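PDB 4F2N: superoxide dismutase from Leishmania major, which catalyses the disproportionation of superoxide to dioxygen and hydrogen peroxide at a bound iron ion. Local coordinates for residues D44-V49 against R53-H58; E194-K199 against A206-E211; H108-K113 against W156-V161. All coordinates share one frame; numbering follows the deposited sequence.

In the fold
All three contacts are buried and each delivers one histidine to the same iron, yet they sit at different depths. Contact 3 lies almost at the centre of the chain, where a helix of the alpha-hairpin domain meets a strand of the C-terminal domain through edge-to-face aromatic pairs. Contacts 1 and 2 lie farther out, their centres about 16 and 14 Å from the chain's centre, and both border the second subunit. Contact 1 stays within the alpha-hairpin domain and is a small aliphatic touch on a loop; contact 2 stays within the C-terminal domain and packs two tyrosines. All three converge at the metal, and the hydroxyl of Tyr208 in contact 2 rests on Phe111 of contact 3.

Contact 1 (D44-V49 against R53-H58); sequences DGIQPV and RQLELH. With FE2 (Fe (II) ion), chain N.
Leu55 of helix 52-71 meets Gly45 and Ile46 of the incoming loop, and its CD2 methyl does most of the touching. That methyl lies 3.6 Å from the carbonyl oxygen Gly45 O and reaches CG1 of Ile46 at 4.0 Å, the two side chains crossing at about a right angle. Nearer the backbone, CB of Leu55 comes within 4.0 Å of Gly45 CA. The Leu55 side chain leaves the helix with CG trans to its own nitrogen (chi1 179°), which carries CD2 out to the carbonyl of Gly45. Its other methyl, CD1, faces Trp112 of helix 96-113, while Ile46 is backed by Phe40 and Ile215.

No hydrogen bond joins the two segments; the loop is shaped partly by its own bonds and partly by a backbone hydrogen bond between Gln47 and Gly118. Gly45 turns at a positive phi of 66°, Val49 N bonds to Ile46 O at 3.1 Å, and the peptide before Pro48 is cis. A weak bond from Gln47 NE2 to Asp44 O spans the preceding residues. On the helix, Arg53 NH1 pairs with Glu56 OE1 at 3.0 Å, while CD2 of Leu57 sits over the centre of the guanidinium, 3.6 Å from its plane; Arg53 also makes a salt bridge to Glu202 of the second subunit.

One turn beyond the apolar touch, His58 binds the iron through NE2 at 2.2 Å, directly opposite the bound water, the axial place known from this family. His108, Asp191 and His195 complete the site, and Trp112 packs edge-to-face with the His58 ring as well as covering Leu55. Between the two segments the touch is thus purely van der Waals; the directional bonds of the helix start go elsewhere, to Ser51, weakly to His195 and Asp200 through Gln54, to the second subunit and to the iron.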
# COMPACT_ATOMS: atom_id res chain seq x y z
N ASP B 44 1.42 -23.85 10.51
CA ASP B 44 2.34 -23.53 11.59
C ASP B 44 2.87 -22.08 11.52
O ASP B 44 3.62 -21.65 12.39
CB ASP B 44 3.50 -24.53 11.60
N GLY B 45 2.45 -21.32 10.51
CA GLY B 45 3.06 -20.01 10.21
C GLY B 45 4.50 -20.16 9.75
O GLY B 45 4.84 -21.16 9.09
N ILE B 46 5.34 -19.17 10.07
CA ILE B 46 6.79 -19.29 9.84
C ILE B 46 7.49 -18.78 11.08
O ILE B 46 7.92 -17.62 11.14
CB ILE B 46 7.31 -18.50 8.59
CG1 ILE B 46 6.35 -18.63 7.39
CG2 ILE B 46 8.73 -18.96 8.23
CD1 ILE B 46 6.81 -17.93 6.13
N GLN B 47 7.57 -19.66 12.07
CA GLN B 47 8.16 -19.34 13.37
C GLN B 47 9.64 -19.03 13.24
O GLN B 47 10.32 -19.65 12.41
CB GLN B 47 7.95 -20.50 14.35
CG GLN B 47 6.47 -20.79 14.62
CD GLN B 47 5.73 -19.58 15.15
OE1 GLN B 47 6.04 -19.07 16.23
NE2 GLN B 47 4.74 -19.09 14.39
N PRO B 48 10.16 -18.10 14.07
CA PRO B 48 9.50 -17.35 15.16
C PRO B 48 8.89 -16.00 14.76
O PRO B 48 8.50 -15.23 15.64
CB PRO B 48 10.66 -17.10 16.12
CG PRO B 48 11.84 -16.92 15.22
CD PRO B 48 11.62 -17.84 14.04
N VAL B 49 8.81 -15.72 13.47
CA VAL B 49 8.46 -14.36 13.01
C VAL B 49 6.98 -14.18 12.63
O VAL B 49 6.34 -13.24 13.12
CB VAL B 49 9.41 -13.91 11.88
CG1 VAL B 49 9.00 -12.55 11.29
CG2 VAL B 49 10.83 -13.89 12.42
N ARG B 53 -1.95 -17.32 11.66
CA ARG B 53 -2.97 -16.47 11.03
C ARG B 53 -2.34 -15.46 10.06
O ARG B 53 -2.89 -15.24 8.98
CB ARG B 53 -3.88 -15.79 12.07
CG ARG B 53 -4.92 -14.83 11.48
CD ARG B 53 -5.83 -15.53 10.47
NE ARG B 53 -7.09 -14.82 10.25
CZ ARG B 53 -8.10 -15.31 9.53
NH1 ARG B 53 -8.00 -16.53 9.00
NH2 ARG B 53 -9.22 -14.62 9.39
N GLN B 54 -1.19 -14.88 10.40
CA GLN B 54 -0.53 -13.94 9.45
C GLN B 54 -0.20 -14.65 8.14
O GLN B 54 -0.42 -14.08 7.04
CB GLN B 54 0.75 -13.36 10.07
CG GLN B 54 1.61 -12.50 9.15
CD GLN B 54 0.96 -11.15 8.85
OE1 GLN B 54 1.20 -10.15 9.55
NE2 GLN B 54 0.11 -11.12 7.83
N LEU B 55 0.30 -15.87 8.22
CA LEU B 55 0.66 -16.60 6.99
C LEU B 55 -0.59 -17.03 6.24
O LEU B 55 -0.62 -16.98 5.00
CB LEU B 55 1.53 -17.84 7.28
CG LEU B 55 1.91 -18.68 6.05
CD1 LEU B 55 2.71 -17.85 5.05
CD2 LEU B 55 2.70 -19.91 6.46
N GLU B 56 -1.62 -17.44 6.98
CA GLU B 56 -2.87 -17.89 6.36
C GLU B 56 -3.51 -16.76 5.53
O GLU B 56 -3.92 -16.97 4.37
CB GLU B 56 -3.86 -18.39 7.41
CG GLU B 56 -5.20 -18.80 6.83
CD GLU B 56 -6.20 -19.30 7.85
OE1 GLU B 56 -6.18 -18.88 9.04
OE2 GLU B 56 -7.04 -20.12 7.43
N LEU B 57 -3.59 -15.57 6.13
CA LEU B 57 -4.11 -14.39 5.41
C LEU B 57 -3.28 -14.17 4.17
O LEU B 57 -3.81 -14.01 3.06
CB LEU B 57 -4.05 -13.13 6.28
CG LEU B 57 -5.02 -13.16 7.47
CD1 LEU B 57 -4.72 -12.00 8.41
CD2 LEU B 57 -6.47 -13.16 6.99
N HIS B 58 -1.97 -14.16 4.34
CA HIS B 58 -1.08 -13.68 3.27
C HIS B 58 -1.08 -14.63 2.10
O HIS B 58 -1.15 -14.21 0.91
CB HIS B 58 0.35 -13.54 3.81
CG HIS B 58 1.20 -12.58 2.99
ND1 HIS B 58 2.40 -12.15 3.40
CD2 HIS B 58 0.95 -11.95 1.76
CE1 HIS B 58 2.90 -11.29 2.49
NE2 HIS B 58 2.01 -11.18 1.49
FE FE2 N . 2.05 -9.58 0.01
O HOH W 1 2.29 -7.89 -1.47

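Contact 2 (E194-K199 against A206-E211); sequences EHAYYK and ADYLKE. With FE2 (Fe (II) ion), chain N.
Tyr197 and Tyr208 bring the two backbones to 6.5 Å between their CA atoms, where the turn through 194-196 leads into Tyr197, the N-cap residue of helix 198-201, and faces helix 205-212. The ring of Tyr208 receives CB of Tyr197 over one face, a CH-pi contact with the carbon 3.6 Å from the ring centroid and only 20° off the normal. The two rings lie near parallel (25° between planes) but are slid apart, centroids 5.1 Å from each other, so they barely overlap. Tyr197 CG is held between the backbone nitrogen and the carbonyl carbon (chi1 58°), which folds its ring back over Glu194; Glu194 O stands 3.8 Å above the ring centre and also accepts the backbone N-H of Tyr197 at 3.2 Å.

Glu194 to Tyr198 belong to the DxWEHAYY signature of iron and manganese superoxide dismutases, which starts at Asp191. Within it His195 binds the iron through NE2 at 2.1 Å, and Glu194 reaches across the dimer interface to hydrogen-bond ND1 of His195 of the second subunit; in return Glu194 OE1 of the second subunit bonds to the backbone N of His195. Tyr198 bonds through its hydroxyl to His62 of that subunit.

Farther along the Tyr208 ring, the hydroxyl touches CB of Ala196 at 3.8 Å and hydrogen-bonds to the backbone oxygen of Asp191, another iron ligand, tying helix 205-212 to the strand that carries it. The Tyr197 hydroxyl instead takes a hydrogen bond from Arg205 NE.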
# COMPACT_ATOMS: atom_id res chain seq x y z
N GLU B 194 1.58 -3.49 3.59
CA GLU B 194 1.24 -3.51 5.02
C GLU B 194 0.64 -4.84 5.43
O GLU B 194 0.83 -5.28 6.58
CB GLU B 194 0.31 -2.35 5.40
CG GLU B 194 0.99 -0.99 5.32
CD GLU B 194 0.08 0.17 5.68
OE1 GLU B 194 -1.03 0.30 5.08
OE2 GLU B 194 0.51 1.00 6.55
N HIS B 195 -0.07 -5.49 4.52
CA HIS B 195 -0.62 -6.82 4.82
C HIS B 195 0.44 -7.86 5.12
O HIS B 195 0.11 -8.89 5.73
CB HIS B 195 -1.58 -7.33 3.71
CG HIS B 195 -0.89 -7.74 2.43
ND1 HIS B 195 -1.15 -7.14 1.23
CD2 HIS B 195 0.08 -8.74 2.17
CE1 HIS B 195 -0.39 -7.72 0.26
NE2 HIS B 195 0.37 -8.69 0.84
N ALA B 196 1.70 -7.64 4.72
CA ALA B 196 2.73 -8.68 4.97
C ALA B 196 2.99 -8.81 6.46
O ALA B 196 3.36 -9.90 6.96
CB ALA B 196 4.03 -8.40 4.21
N TYR B 197 2.80 -7.71 7.19
CA TYR B 197 3.21 -7.70 8.61
C TYR B 197 2.17 -7.16 9.56
O TYR B 197 2.42 -7.16 10.76
CB TYR B 197 4.50 -6.86 8.78
CG TYR B 197 4.37 -5.42 8.30
CD1 TYR B 197 3.89 -4.40 9.15
CD2 TYR B 197 4.69 -5.07 6.99
CE1 TYR B 197 3.75 -3.08 8.68
CE2 TYR B 197 4.58 -3.77 6.53
CZ TYR B 197 4.09 -2.79 7.37
OH TYR B 197 3.96 -1.50 6.92
N TYR B 198 1.02 -6.68 9.06
CA TYR B 198 0.12 -5.93 9.96
C TYR B 198 -0.53 -6.79 11.04
O TYR B 198 -0.83 -6.30 12.14
CB TYR B 198 -0.96 -5.12 9.22
CG TYR B 198 -1.22 -3.78 9.88
CD1 TYR B 198 -0.40 -2.70 9.63
CD2 TYR B 198 -2.26 -3.62 10.80
CE1 TYR B 198 -0.62 -1.46 10.24
CE2 TYR B 198 -2.48 -2.40 11.44
CZ TYR B 198 -1.66 -1.32 11.15
OH TYR B 198 -1.88 -0.11 11.77
N LYS B 199 -0.79 -8.05 10.71
CA LYS B 199 -1.42 -8.96 11.69
C LYS B 199 -0.54 -9.13 12.92
O LYS B 199 -1.04 -9.10 14.04
CB LYS B 199 -1.76 -10.32 11.05
CG LYS B 199 -2.43 -11.32 12.00
CD LYS B 199 -3.86 -10.88 12.30
CE LYS B 199 -4.49 -11.76 13.37
NZ LYS B 199 -5.92 -11.37 13.50
N ALA B 206 9.41 -1.46 10.90
CA ALA B 206 10.85 -1.54 11.21
C ALA B 206 11.18 -2.80 12.00
O ALA B 206 12.18 -3.48 11.72
CB ALA B 206 11.31 -0.29 11.97
N ASP B 207 10.36 -3.10 12.99
CA ASP B 207 10.56 -4.31 13.80
C ASP B 207 10.38 -5.58 12.95
O ASP B 207 11.11 -6.55 13.13
CB ASP B 207 9.56 -4.32 14.93
CG ASP B 207 9.85 -3.26 15.96
OD1 ASP B 207 10.96 -2.66 15.93
OD2 ASP B 207 8.98 -3.03 16.82
N TYR B 208 9.38 -5.58 12.08
CA TYR B 208 9.15 -6.69 11.16
C TYR B 208 10.41 -6.99 10.33
O TYR B 208 10.88 -8.12 10.30
CB TYR B 208 7.95 -6.38 10.26
CG TYR B 208 7.91 -7.07 8.89
CD1 TYR B 208 7.76 -8.48 8.78
CD2 TYR B 208 7.94 -6.31 7.72
CE1 TYR B 208 7.71 -9.10 7.52
CE2 TYR B 208 7.87 -6.92 6.47
CZ TYR B 208 7.73 -8.30 6.37
OH TYR B 208 7.65 -8.90 5.11
N LEU B 209 10.95 -5.96 9.67
CA LEU B 209 12.15 -6.10 8.87
C LEU B 209 13.38 -6.56 9.65
O LEU B 209 14.16 -7.40 9.16
CB LEU B 209 12.44 -4.79 8.10
CG LEU B 209 11.41 -4.50 7.02
CD1 LEU B 209 11.54 -3.05 6.59
CD2 LEU B 209 11.58 -5.42 5.82
N LYS B 210 13.54 -6.05 10.88
CA LYS B 210 14.64 -6.50 11.73
C LYS B 210 14.45 -7.99 12.11
O LYS B 210 15.42 -8.76 12.14
CB LYS B 210 14.76 -5.63 12.99
N GLU B 211 13.22 -8.40 12.39
CA GLU B 211 13.01 -9.78 12.85
C GLU B 211 13.02 -10.76 11.68
O GLU B 211 13.35 -11.93 11.86
CB GLU B 211 11.75 -9.89 13.71
CG GLU B 211 11.87 -9.12 15.02
CD GLU B 211 10.68 -9.29 15.96
OE1 GLU B 211 9.93 -10.29 15.83
OE2 GLU B 211 10.51 -8.41 16.86
FE FE2 N . 2.05 -9.58 0.01
O HOH W 1 2.29 -7.89 -1.47

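Contact 3 (H108-K113 against W156-V161); sequences HSFFWK and WTWLCV. With FE2 (Fe (II) ion), chain N.
Trp156 drives the rim of its six-membered ring between His108 and Phe111, two residues of helix 96-113, and stands nearly upright to both. Its CG lies beside the backbone N (chi1 -61°), which swings the indole from strand to helix. Toward His108 the planes meet at 87° with centroids 4.9 Å apart, an edge-to-face pair: CH2 of Trp156 sits 3.7 Å above the imidazole, over its centre, and CZ2 lies 3.5 Å from His108 CE1. Toward the face of Phe111 the planes stand at 83° with a longer centroid distance of 6.0 Å, and CZ3 of Trp156 also meets Phe111 CB at 3.9 Å. Farther along the strand, CZ3 of Trp158 touches CD2 of Phe110 at 4.0 Å. With the helix and strand axes 11.5 Å apart, large rings span the gap between these two segments.

Gln104 of the same helix serves both partners: its backbone oxygen takes the ND1 hydrogen of His108, and its OE1 bonds Trp156 NE1. His108 NE2 is thereby presented to the iron. Fixed in rotation by that bond and pressed on one face by the indole, the ligand probably has little freedom to swing away from the metal.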
# COMPACT_ATOMS: atom_id res chain seq x y z
N HIS B 108 5.20 -12.87 -4.73
CA HIS B 108 4.87 -13.70 -3.54
C HIS B 108 5.52 -15.06 -3.61
O HIS B 108 6.03 -15.56 -2.60
CB HIS B 108 3.35 -13.85 -3.33
CG HIS B 108 2.69 -12.59 -2.78
ND1 HIS B 108 2.30 -11.56 -3.59
CD2 HIS B 108 2.46 -12.18 -1.48
CE1 HIS B 108 1.81 -10.56 -2.84
NE2 HIS B 108 1.92 -10.92 -1.54
N SER B 109 5.51 -15.70 -4.79
CA SER B 109 6.16 -17.00 -4.97
C SER B 109 7.62 -16.96 -4.60
O SER B 109 8.15 -17.86 -3.95
CB SER B 109 5.96 -17.52 -6.41
OG SER B 109 4.58 -17.71 -6.64
N PHE B 110 8.27 -15.88 -5.01
CA PHE B 110 9.69 -15.71 -4.76
C PHE B 110 9.92 -15.50 -3.27
O PHE B 110 10.81 -16.13 -2.68
CB PHE B 110 10.25 -14.52 -5.58
CG PHE B 110 11.75 -14.42 -5.49
CD1 PHE B 110 12.55 -15.32 -6.19
CD2 PHE B 110 12.35 -13.44 -4.72
CE1 PHE B 110 13.94 -15.24 -6.12
CE2 PHE B 110 13.74 -13.36 -4.63
CZ PHE B 110 14.54 -14.25 -5.33
N PHE B 111 9.08 -14.66 -2.66
CA PHE B 111 9.08 -14.44 -1.21
C PHE B 111 9.00 -15.73 -0.40
O PHE B 111 9.77 -15.90 0.56
CB PHE B 111 7.91 -13.51 -0.84
CG PHE B 111 7.97 -12.94 0.54
CD1 PHE B 111 9.15 -12.41 1.07
CD2 PHE B 111 6.81 -12.88 1.31
CE1 PHE B 111 9.17 -11.85 2.35
CE2 PHE B 111 6.82 -12.31 2.60
CZ PHE B 111 8.00 -11.79 3.11
N TRP B 112 8.08 -16.63 -0.75
CA TRP B 112 7.97 -17.89 0.01
C TRP B 112 9.22 -18.73 -0.09
O TRP B 112 9.60 -19.38 0.88
CB TRP B 112 6.77 -18.73 -0.44
CG TRP B 112 5.47 -17.97 -0.42
CD1 TRP B 112 4.49 -17.95 -1.41
CD2 TRP B 112 4.95 -17.10 0.65
NE1 TRP B 112 3.43 -17.14 -1.05
CE2 TRP B 112 3.65 -16.60 0.18
CE3 TRP B 112 5.43 -16.68 1.88
CZ2 TRP B 112 2.88 -15.73 0.94
CZ3 TRP B 112 4.64 -15.80 2.64
CH2 TRP B 112 3.39 -15.34 2.19
N LYS B 113 9.87 -18.72 -1.25
CA LYS B 113 11.14 -19.45 -1.43
C LYS B 113 12.28 -18.88 -0.59
O LYS B 113 13.22 -19.61 -0.25
CB LYS B 113 11.55 -19.47 -2.91
CG LYS B 113 10.59 -20.21 -3.83
CD LYS B 113 10.56 -21.69 -3.56
CE LYS B 113 11.62 -22.41 -4.37
NZ LYS B 113 11.49 -23.87 -4.09
N TRP B 156 7.96 -3.66 -2.33
CA TRP B 156 8.92 -4.74 -2.13
C TRP B 156 10.30 -4.14 -2.04
O TRP B 156 10.63 -3.15 -2.75
CB TRP B 156 8.86 -5.72 -3.34
CG TRP B 156 7.51 -6.36 -3.49
CD1 TRP B 156 6.39 -5.85 -4.17
CD2 TRP B 156 7.07 -7.67 -2.97
NE1 TRP B 156 5.32 -6.71 -4.10
CE2 TRP B 156 5.66 -7.82 -3.36
CE3 TRP B 156 7.68 -8.69 -2.23
CZ2 TRP B 156 4.93 -8.94 -3.06
CZ3 TRP B 156 6.92 -9.84 -1.90
CH2 TRP B 156 5.58 -9.96 -2.31
N THR B 157 11.13 -4.75 -1.20
CA THR B 157 12.54 -4.40 -1.14
C THR B 157 13.35 -5.65 -1.55
O THR B 157 13.06 -6.77 -1.09
CB THR B 157 12.92 -3.94 0.27
OG1 THR B 157 12.14 -2.78 0.57
CG2 THR B 157 14.40 -3.56 0.35
N TRP B 158 14.36 -5.43 -2.37
CA TRP B 158 15.04 -6.53 -3.07
C TRP B 158 16.51 -6.47 -2.89
O TRP B 158 17.10 -5.38 -2.85
CB TRP B 158 14.81 -6.34 -4.57
CG TRP B 158 13.36 -6.32 -4.98
CD1 TRP B 158 12.51 -5.22 -5.09
CD2 TRP B 158 12.55 -7.47 -5.41
NE1 TRP B 158 11.27 -5.60 -5.51
CE2 TRP B 158 11.21 -6.93 -5.72
CE3 TRP B 158 12.78 -8.85 -5.56
CZ2 TRP B 158 10.16 -7.74 -6.17
CZ3 TRP B 158 11.72 -9.67 -6.00
CH2 TRP B 158 10.43 -9.11 -6.32
N LEU B 159 17.14 -7.63 -2.85
CA LEU B 159 18.58 -7.76 -3.12
C LEU B 159 18.71 -8.42 -4.49
O LEU B 159 18.16 -9.51 -4.71
CB LEU B 159 19.28 -8.61 -2.04
CG LEU B 159 20.79 -8.87 -2.18
CD1 LEU B 159 21.59 -7.57 -2.10
CD2 LEU B 159 21.23 -9.82 -1.07
N CYS B 160 19.38 -7.75 -5.41
CA CYS B 160 19.55 -8.24 -6.77
C CYS B 160 21.00 -8.32 -7.20
O CYS B 160 21.88 -7.61 -6.67
CB CYS B 160 18.81 -7.35 -7.79
SG CYS B 160 17.03 -7.20 -7.55
N VAL B 161 21.23 -9.17 -8.19
CA VAL B 161 22.48 -9.23 -8.91
C VAL B 161 22.25 -8.45 -10.22
O VAL B 161 21.23 -8.65 -10.94
CB VAL B 161 22.86 -10.69 -9.24
CG1 VAL B 161 23.91 -10.75 -10.35
CG2 VAL B 161 23.30 -11.46 -7.99
FE FE2 N . 2.05 -9.58 0.01
O HOH W 1 2.29 -7.89 -1.47